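Local atomic coordinates of lytic chitin monooxygenase (Enterococcus faecalis, PDB entry 4A02), a protein that cleaves the glycosidic bonds of crystalline chitin oxidatively at a copper centre, working together with a chitinase to break the polymer down completely. Residues D112-I117 against Q130-P135. Sequence-based numbering, arbitrary orientation.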
ATOM      1  N   ASP A 112      -3.032  10.300   7.896  1.00  7.88           N
ATOM      2  CA  ASP A 112      -1.839  10.950   8.433  1.00  8.22           C
ATOM      3  C   ASP A 112      -0.616  10.293   7.824  1.00  7.44           C
ATOM      4  O   ASP A 112      -0.556   9.068   7.695  1.00  8.33           O
ATOM      5  CB  ASP A 112      -1.746  10.796   9.954  1.00  8.85           C
ATOM      6  CG  ASP A 112      -2.880  11.505  10.725  1.00 10.03           C
ATOM      7  OD1 ASP A 112      -3.340  12.556  10.255  1.00 15.02           O
ATOM      8  OD2 ASP A 112      -3.279  10.978  11.770  1.00 10.45           O
ATOM      9  N   LYS A 113       0.412  11.091   7.555  1.00  7.94           N
ATOM     10  CA  LYS A 113       1.710  10.557   7.188  1.00  7.92           C
ATOM     11  C   LYS A 113       2.449  10.084   8.421  1.00  8.28           C
ATOM     12  O   LYS A 113       2.509  10.834   9.411  1.00 10.43           O
ATOM     13  CB  LYS A 113       2.554  11.594   6.423  1.00  9.40           C
ATOM     14  CG  LYS A 113       3.778  10.958   5.806  1.00  9.79           C
ATOM     15  CD  LYS A 113       4.535  11.914   4.910  1.00 11.25           C
ATOM     16  CE  LYS A 113       5.517  11.169   4.058  1.00 12.34           C
ATOM     17  NZ  LYS A 113       6.472  12.008   3.333  1.00 16.01           N
ATOM     18  N   ILE A 114       2.949   8.870   8.401  1.00  7.70           N
ATOM     19  CA  ILE A 114       3.587   8.266   9.575  1.00  7.94           C
ATOM     20  C   ILE A 114       5.040   7.891   9.377  1.00  8.61           C
ATOM     21  O   ILE A 114       5.732   7.653  10.416  1.00 10.15           O
ATOM     22  CB  ILE A 114       2.760   7.093  10.147  1.00  9.11           C
ATOM     23  CG1 ILE A 114       2.598   5.965   9.168  1.00  8.70           C
ATOM     24  CG2 ILE A 114       1.437   7.632  10.680  1.00  9.36           C
ATOM     25  CD1 ILE A 114       2.019   4.700   9.778  1.00  9.82           C
ATOM     26  N   ALA A 115       5.571   7.834   8.188  1.00  8.36           N
ATOM     27  CA  ALA A 115       6.996   7.563   7.984  1.00  9.16           C
ATOM     28  C   ALA A 115       7.445   8.060   6.637  1.00  9.26           C
ATOM     29  O   ALA A 115       6.685   8.042   5.669  1.00  9.09           O
ATOM     30  CB  ALA A 115       7.310   6.060   8.111  1.00 10.05           C
ATOM     31  N   SER A 116       8.700   8.466   6.601  1.00 11.05           N
ATOM     32  CA  SER A 116       9.384   8.821   5.355  1.00 12.66           C
ATOM     33  C   SER A 116      10.829   8.340   5.503  1.00 13.49           C
ATOM     34  O   SER A 116      11.562   8.830   6.387  1.00 20.25           O
ATOM     35  CB  SER A 116       9.365  10.326   5.091  1.00 17.50           C
ATOM     36  OG  SER A 116       9.848  10.594   3.751  1.00 20.49           O
ATOM     37  N   ILE A 117      11.239   7.434   4.689  1.00 13.08           N
ATOM     38  CA  ILE A 117      12.557   6.817   4.756  1.00 13.66           C
ATOM     39  C   ILE A 117      13.296   7.134   3.457  1.00 15.40           C
ATOM     40  O   ILE A 117      12.838   6.898   2.359  1.00 16.11           O
ATOM     41  CB  ILE A 117      12.424   5.326   4.928  1.00 15.39           C
ATOM     42  CG1 ILE A 117      11.639   5.004   6.212  1.00 16.86           C
ATOM     43  CG2 ILE A 117      13.747   4.560   4.868  1.00 17.25           C
ATOM     44  CD1 ILE A 117      11.235   3.547   6.313  1.00 20.31           C
ATOM     45  N   GLN A 130      11.300  -2.866   6.616  1.00  8.98           N
ATOM     46  CA  GLN A 130      11.330  -1.574   7.285  1.00  9.08           C
ATOM     47  C   GLN A 130      10.424  -1.623   8.464  1.00  8.66           C
ATOM     48  O   GLN A 130       9.624  -2.528   8.594  1.00 13.06           O
ATOM     49  CB  GLN A 130      10.895  -0.477   6.355  1.00  9.56           C
ATOM     50  CG  GLN A 130      11.816  -0.412   5.156  1.00 11.65           C
ATOM     51  CD  GLN A 130      11.424   0.640   4.154  1.00 10.51           C
ATOM     52  OE1 GLN A 130      10.274   1.049   3.985  1.00 12.00           O
ATOM     53  NE2 GLN A 130      12.416   1.084   3.421  1.00 12.96           N
ATOM     54  N   THR A 131      10.571  -0.677   9.390  1.00  9.00           N
ATOM     55  CA  THR A 131       9.720  -0.594  10.538  1.00  8.67           C
ATOM     56  C   THR A 131       9.072   0.776  10.612  1.00  9.17           C
ATOM     57  O   THR A 131       9.803   1.762  10.515  1.00 12.54           O
ATOM     58  CB  THR A 131      10.505  -0.884  11.844  1.00  9.95           C
ATOM     59  OG1 THR A 131      11.149  -2.173  11.678  1.00 11.11           O
ATOM     60  CG2 THR A 131       9.601  -0.828  13.052  1.00 11.50           C
ATOM     61  N   ILE A 132       7.766   0.825  10.760  1.00  8.24           N
ATOM     62  CA  ILE A 132       7.020   2.070  10.879  1.00  8.52           C
ATOM     63  C   ILE A 132       6.229   2.070  12.167  1.00  8.17           C
ATOM     64  O   ILE A 132       5.845   1.023  12.693  1.00 10.02           O
ATOM     65  CB  ILE A 132       6.123   2.302   9.632  1.00  9.08           C
ATOM     66  CG1 ILE A 132       4.977   1.275   9.575  1.00  8.79           C
ATOM     67  CG2 ILE A 132       6.952   2.340   8.391  1.00 10.30           C
ATOM     68  CD1 ILE A 132       4.026   1.553   8.423  1.00 10.38           C
ATOM     69  N   ASN A 133       5.921   3.245  12.696  1.00  8.63           N
ATOM     70  CA  ASN A 133       5.197   3.372  13.939  1.00  8.31           C
ATOM     71  C   ASN A 133       3.738   3.602  13.690  1.00  7.77           C
ATOM     72  O   ASN A 133       3.316   4.650  13.197  1.00  9.25           O
ATOM     73  CB  ASN A 133       5.774   4.470  14.825  1.00 10.75           C
ATOM     74  CG  ASN A 133       7.167   4.123  15.274  1.00 15.86           C
ATOM     75  OD1 ASN A 133       7.397   2.988  15.711  1.00 20.87           O
ATOM     76  ND2 ASN A 133       8.022   5.108  15.205  1.00 22.84           N
ATOM     77  N   ILE A 134       2.896   2.624  14.046  1.00  7.44           N
ATOM     78  CA  ILE A 134       1.463   2.766  13.967  1.00  7.63           C
ATOM     79  C   ILE A 134       1.006   3.596  15.152  1.00  7.54           C
ATOM     80  O   ILE A 134       1.247   3.201  16.307  1.00  8.01           O
ATOM     81  CB  ILE A 134       0.771   1.400  13.928  1.00  7.51           C
ATOM     82  CG1 ILE A 134       1.278   0.550  12.777  1.00  7.84           C
ATOM     83  CG2 ILE A 134      -0.737   1.560  13.947  1.00  8.66           C
ATOM     84  CD1 ILE A 134       1.080   1.144  11.394  1.00  9.65           C
ATOM     85  N   PRO A 135       0.345   4.743  14.941  1.00  8.07           N
ATOM     86  CA  PRO A 135      -0.027   5.598  16.090  1.00  8.47           C
ATOM     87  C   PRO A 135      -0.868   4.868  17.078  1.00  8.16           C
ATOM     88  O   PRO A 135      -1.749   4.067  16.749  1.00  8.05           O
ATOM     89  CB  PRO A 135      -0.743   6.769  15.422  1.00  9.13           C
ATOM     90  CG  PRO A 135      -0.183   6.818  14.022  1.00  9.92           C
ATOM     91  CD  PRO A 135       0.000   5.369  13.648  1.00  8.97           C
TER
HETATM   92  O   HOH W   1       7.141   5.594  11.688  1.00 12.59           O
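The side-chain amide of Gln-130 takes the methyl end of Ile-117 on one of its faces: CD1 of Ile-117 stands almost straight above the plane, 3.5 Å from OE1 of Gln-130 and nearly as close to the amide carbon, while CG2 approaches NE2. The polar work of OE1 is done elsewhere, in a hydrogen bond with the hydroxyl of Tyr-93, which helps to hold the amide under this methyl. At the far end of the contact the other flat group, the ring of Pro-135, is met at its edge instead: CG2 of Ile-114 lies 3.8 Å from CG of Pro-135, with CD next nearest. Ile-114 buries more surface against the other segment than any other residue here. Its CG1 sits between backbone N and carbonyl carbon (chi1 62°), and from there the chain runs out to CD1, which is 3.7 Å from O of Asn-133, 4.0 Å from CD1 of Ile-132 and equally near CD1 of Ile-134. Ile-134 starts off pointing away, but its folded chi2 of -60° brings that methyl back. Strands 111-120 and 127-134 belong to the two different sheets of the immunoglobulin-like beta sandwich of this family; the pieces 112-117 and 130-134 run roughly antiparallel, 157° between their directions, and no direct hydrogen bond links 112-117 to 130-135. Strand 111-120 pairs with 88-96, and there Ile-114 and Ala-115 both face Tyr-93 in a classic beta bulge. Consequently two consecutive residues direct their CB atoms at the opposing strand, and CB of Ala-115 meets CG2 of Ile-132 at 3.7 Å. One water bridges the two backbones, donating to O of Ile-114 and accepting from N of Asn-133, 2.8 Å from each. The side chain of Ile-132 also packs against Ile-78 of the neighbouring strand 74-82.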